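Local coordinates for protein export chaperone SatS (Mycobacterium tuberculosis H37Rv, PDB 6DNM) that acts as a chaperone for the SecA2 protein export pathway, probably through binding of exported proteins, and is represented here by its C-terminal domain, at residues Y62-H67 / T82-G87; S102-D107 / D113-E118. All blocks are in the same frame, centred on the assembly; numbering follows the deposited sequence.

Contact 1 of 2, residues Y62-H67 / T82-G87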
# COMPACT_ATOMS: atom_id res chain seq x y z
N TYR A 62 -11.86 -15.20 -0.36
CA TYR A 62 -11.86 -14.70 -1.72
C TYR A 62 -10.91 -15.50 -2.60
O TYR A 62 -11.25 -15.86 -3.73
CB TYR A 62 -11.46 -13.22 -1.69
CG TYR A 62 -11.39 -12.56 -3.05
CD1 TYR A 62 -12.51 -11.96 -3.61
CD2 TYR A 62 -10.20 -12.53 -3.77
CE1 TYR A 62 -12.44 -11.35 -4.85
CE2 TYR A 62 -10.12 -11.94 -5.01
CZ TYR A 62 -11.25 -11.34 -5.55
OH TYR A 62 -11.17 -10.74 -6.80
N LEU A 63 -9.71 -15.80 -2.09
CA LEU A 63 -8.70 -16.50 -2.87
C LEU A 63 -9.07 -17.95 -3.15
O LEU A 63 -8.46 -18.57 -4.03
CB LEU A 63 -7.34 -16.41 -2.17
CG LEU A 63 -6.75 -15.01 -2.04
CD1 LEU A 63 -5.60 -14.99 -1.04
CD2 LEU A 63 -6.31 -14.52 -3.41
N ALA A 64 -10.04 -18.51 -2.42
CA ALA A 64 -10.53 -19.86 -2.71
C ALA A 64 -11.42 -19.91 -3.93
O ALA A 64 -11.64 -20.99 -4.48
CB ALA A 64 -11.31 -20.41 -1.52
N ASP A 65 -11.95 -18.77 -4.37
CA ASP A 65 -12.88 -18.73 -5.48
C ASP A 65 -12.14 -18.45 -6.78
O ASP A 65 -11.08 -17.83 -6.79
CB ASP A 65 -13.94 -17.65 -5.26
CG ASP A 65 -14.96 -18.03 -4.22
OD1 ASP A 65 -15.18 -19.25 -4.04
OD2 ASP A 65 -15.54 -17.13 -3.58
N GLU A 66 -12.72 -18.93 -7.88
CA GLU A 66 -12.20 -18.59 -9.20
C GLU A 66 -12.43 -17.11 -9.45
O GLU A 66 -13.51 -16.58 -9.19
CB GLU A 66 -12.93 -19.41 -10.26
CG GLU A 66 -12.12 -19.67 -11.51
CD GLU A 66 -11.11 -20.79 -11.32
OE1 GLU A 66 -10.03 -20.53 -10.76
OE2 GLU A 66 -11.42 -21.93 -11.72
N HIS A 67 -11.41 -16.44 -9.97
CA HIS A 67 -11.49 -15.01 -10.20
C HIS A 67 -10.68 -14.66 -11.44
O HIS A 67 -9.70 -15.33 -11.78
CB HIS A 67 -10.94 -14.21 -9.01
CG HIS A 67 -11.80 -14.27 -7.79
ND1 HIS A 67 -13.09 -13.79 -7.76
CD2 HIS A 67 -11.55 -14.75 -6.55
CE1 HIS A 67 -13.60 -13.97 -6.56
NE2 HIS A 67 -12.69 -14.56 -5.80
N THR A 82 -4.92 -22.89 -4.80
CA THR A 82 -4.92 -24.28 -4.34
C THR A 82 -4.66 -24.36 -2.84
O THR A 82 -5.25 -25.19 -2.15
CB THR A 82 -3.87 -25.08 -5.11
OG1 THR A 82 -4.13 -25.01 -6.52
CG2 THR A 82 -3.90 -26.53 -4.69
N ALA A 83 -3.78 -23.51 -2.31
CA ALA A 83 -3.60 -23.48 -0.86
C ALA A 83 -4.88 -23.04 -0.16
O ALA A 83 -5.23 -23.58 0.89
CB ALA A 83 -2.43 -22.56 -0.50
N ALA A 84 -5.56 -22.03 -0.71
CA ALA A 84 -6.83 -21.60 -0.13
C ALA A 84 -7.84 -22.74 -0.11
O ALA A 84 -8.50 -22.98 0.91
CB ALA A 84 -7.38 -20.40 -0.91
N THR A 85 -7.98 -23.46 -1.23
CA THR A 85 -8.96 -24.54 -1.27
C THR A 85 -8.50 -25.76 -0.47
O THR A 85 -9.34 -26.52 0.03
CB THR A 85 -9.35 -24.89 -2.71
OG1 THR A 85 -8.19 -25.26 -3.47
CG2 THR A 85 -10.02 -23.68 -3.38
N ASP A 86 -7.19 -25.95 -0.32
CA ASP A 86 -6.69 -27.02 0.54
C ASP A 86 -6.95 -26.74 2.01
O ASP A 86 -6.87 -27.66 2.83
CB ASP A 86 -5.17 -27.16 0.41
CG ASP A 86 -4.74 -27.91 -0.83
OD1 ASP A 86 -5.59 -28.49 -1.54
OD2 ASP A 86 -3.51 -27.94 -1.07
N GLY A 87 -7.21 -25.48 2.36
CA GLY A 87 -7.30 -25.10 3.75
C GLY A 87 -5.97 -24.82 4.42
O GLY A 87 -5.93 -24.62 5.63

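Contact 2 of 2, residues S102-D107 / D113-E118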
# COMPACT_ATOMS: atom_id res chain seq x y z
N SER A 102 -2.60 6.24 8.99
CA SER A 102 -3.24 6.82 10.18
C SER A 102 -2.39 7.91 10.82
O SER A 102 -1.20 7.73 11.07
CB SER A 102 -3.42 5.70 11.20
OG SER A 102 -3.91 4.54 10.57
N GLY A 103 -3.04 9.03 11.12
CA GLY A 103 -2.42 10.12 11.84
C GLY A 103 -1.59 11.08 11.01
O GLY A 103 -1.29 12.18 11.49
N LEU A 104 -1.20 10.72 9.78
CA LEU A 104 -0.32 11.60 9.02
C LEU A 104 -0.97 12.95 8.78
O LEU A 104 -0.29 13.99 8.83
CB LEU A 104 0.08 10.94 7.70
CG LEU A 104 1.06 9.77 7.80
CD1 LEU A 104 1.25 9.13 6.44
CD2 LEU A 104 2.39 10.21 8.39
N VAL A 105 -2.28 12.97 8.53
CA VAL A 105 -2.97 14.24 8.28
C VAL A 105 -2.83 15.18 9.48
O VAL A 105 -2.68 16.40 9.32
CB VAL A 105 -4.44 14.00 7.88
CG1 VAL A 105 -5.23 13.35 9.02
CG2 VAL A 105 -5.09 15.30 7.43
N ASP A 106 -2.88 14.63 10.69
CA ASP A 106 -2.73 15.43 11.90
C ASP A 106 -1.28 15.83 12.11
O ASP A 106 -0.99 16.97 12.49
CB ASP A 106 -3.28 14.67 13.10
CG ASP A 106 -4.74 14.29 12.93
OD1 ASP A 106 -5.04 13.08 12.95
OD2 ASP A 106 -5.57 15.20 12.74
N ASP A 107 -0.34 14.92 11.81
CA ASP A 107 1.07 15.21 12.02
C ASP A 107 1.57 16.29 11.07
O ASP A 107 2.35 17.17 11.47
CB ASP A 107 1.91 13.94 11.90
CG ASP A 107 1.59 12.95 13.00
OD1 ASP A 107 1.10 13.38 14.06
OD2 ASP A 107 1.84 11.73 12.81
N ASP A 113 8.55 17.96 12.34
CA ASP A 113 9.03 17.28 13.54
C ASP A 113 7.96 16.41 14.19
O ASP A 113 8.30 15.55 15.02
CB ASP A 113 9.61 18.28 14.54
CG ASP A 113 10.64 19.20 13.91
OD1 ASP A 113 10.74 20.37 14.32
OD2 ASP A 113 11.36 18.74 13.00
N ALA A 114 6.69 16.59 13.84
CA ALA A 114 5.62 15.72 14.32
C ALA A 114 5.44 14.47 13.48
O ALA A 114 4.72 13.56 13.90
CB ALA A 114 4.30 16.48 14.38
N VAL A 115 6.06 14.41 12.31
CA VAL A 115 5.89 13.28 11.39
C VAL A 115 6.96 12.24 11.66
O VAL A 115 8.16 12.56 11.69
CB VAL A 115 5.95 13.75 9.93
CG1 VAL A 115 5.76 12.56 9.01
CG2 VAL A 115 4.92 14.83 9.66
N ASP A 116 6.54 10.99 11.85
CA ASP A 116 7.51 9.93 12.05
C ASP A 116 8.13 9.54 10.71
O ASP A 116 7.42 9.17 9.77
CB ASP A 116 6.85 8.71 12.68
CG ASP A 116 7.85 7.61 12.97
OD1 ASP A 116 8.60 7.76 13.96
OD2 ASP A 116 7.93 6.63 12.21
N ARG A 117 9.46 9.60 10.64
CA ARG A 117 10.14 9.39 9.37
C ARG A 117 9.89 7.98 8.83
O ARG A 117 9.55 7.81 7.66
CB ARG A 117 11.63 9.65 9.55
CG ARG A 117 12.43 9.52 8.26
CD ARG A 117 13.84 9.01 8.55
NE ARG A 117 13.79 7.69 9.18
CZ ARG A 117 13.52 6.56 8.52
NH1 ARG A 117 13.27 6.59 7.22
NH2 ARG A 117 13.48 5.41 9.17
N GLU A 118 10.04 6.97 9.68
CA GLU A 118 9.86 5.60 9.21
C GLU A 118 8.44 5.36 8.72
O GLU A 118 8.23 4.77 7.65
CB GLU A 118 10.23 4.61 10.32
CG GLU A 118 10.32 3.18 9.85
CD GLU A 118 10.21 2.19 11.00
OE1 GLU A 118 9.97 0.99 10.73
OE2 GLU A 118 10.37 2.62 12.17
O HOH W 1 3.75 10.22 11.91

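Contact 1 of 2, residues Y62-H67 / T82-G87
Ala64 and Ala84 bring the two segments together through apolar contacts, their CA atoms only 4.8 Å apart. The methyl of Ala84 points at the other backbone and rests on the link between Leu63 and Ala64, with Ala84 CB 3.6 Å from Ala64 N. Alanine suits position 84 because its single methyl is directed straight at that backbone and fills the short gap to it. The methyl of Ala64 meets Ala84 CB and Thr85 CG2, each at 4.0 Å. Leu63 offers Ala84 mainly its CB and its carbonyl carbon; the Leu63 side chain also packs on Tyr77, Ile80 and Leu89. At the edge, Thr85 CG2 sits 3.3 Å from Ala64 O, a van der Waals contact of methyl with carbonyl.

The contact thus sets the C-terminal part of helix 56-63 and the residues that follow against the last turn of helix 77-86, which closes in a Schellman motif at Gly87, whose positive phi (83°) favours glycine.

No hydrogen bond joins the two segments. Within 62-67, His67 folds back so that NE2 lies over the centre of the Tyr62 ring, 3.3 Å above its plane, and gives Tyr62 O a weak hydrogen bond. Glu66 OE1 makes a salt bridge to Arg81 NE, earlier in helix 77-86.

Contact 2 of 2, residues S102-D107 / D113-E118
Asp107 packs against the Ala114 carbonyl and the Val115 side chain, and meets something at each step. Its CB, directed toward the other segment, lies 3.5 Å from Ala114 O and 3.9 Å from the methyl Val115 CG2. With CG anti to its own carbonyl carbon (chi1 -65°), the carboxylate turns a face to Ala114 O, which stands 3.3 Å above Asp107 CG and 3.6 Å from both OD1 and OD2. Carboxylate oxygens and carbonyl are all acceptors, so they meet without a hydrogen bond. At the tip, Asp107 OD2 accepts a hydrogen bond from a water 2.6 Å away, which in turn accepts one from Asp116 N at 2.9 Å. Aspartate suits the site because it is short enough to lie close to the turn and still presents an acceptor to the bridging water.

Behind it, Ala114 CB fits against Asp107 O at 3.6 Å. Deeper in, Leu104 CD2 meets Val115 CG1 at 4.2 Å, the side chains crossing at about a right angle. Leu104 also packs on Ala123 and Trp176, and Val115 on Leu120, so both belong to the buried layer between helices. Asp116 OD2 bonds to Gln119 N, completing a connection between consecutive helices, 104-110 and 117-134, the second opened by an Asp N-cap.

How the contacts relate
Contacts 1 and 2 follow one another along the chain and lie on opposite sides of its centre, their own centres about 38 Å apart. They involve different helices, 56-63 and 77-86 in one, 104-110 and 117-134 in the other. Each is partly buried and brings together successive helical elements. Contact 1 joins the C-terminal parts of two helices and relies on small residues. Contact 2 brings a helix up to the turn that leads into the next one, and it has two buried aliphatic residues where contact 1 has one. Neither has a direct hydrogen bond across; contact 2 has a water bridge instead. Its centre lies about 17 Å from the chain's centre, against about 23 Å for contact 1.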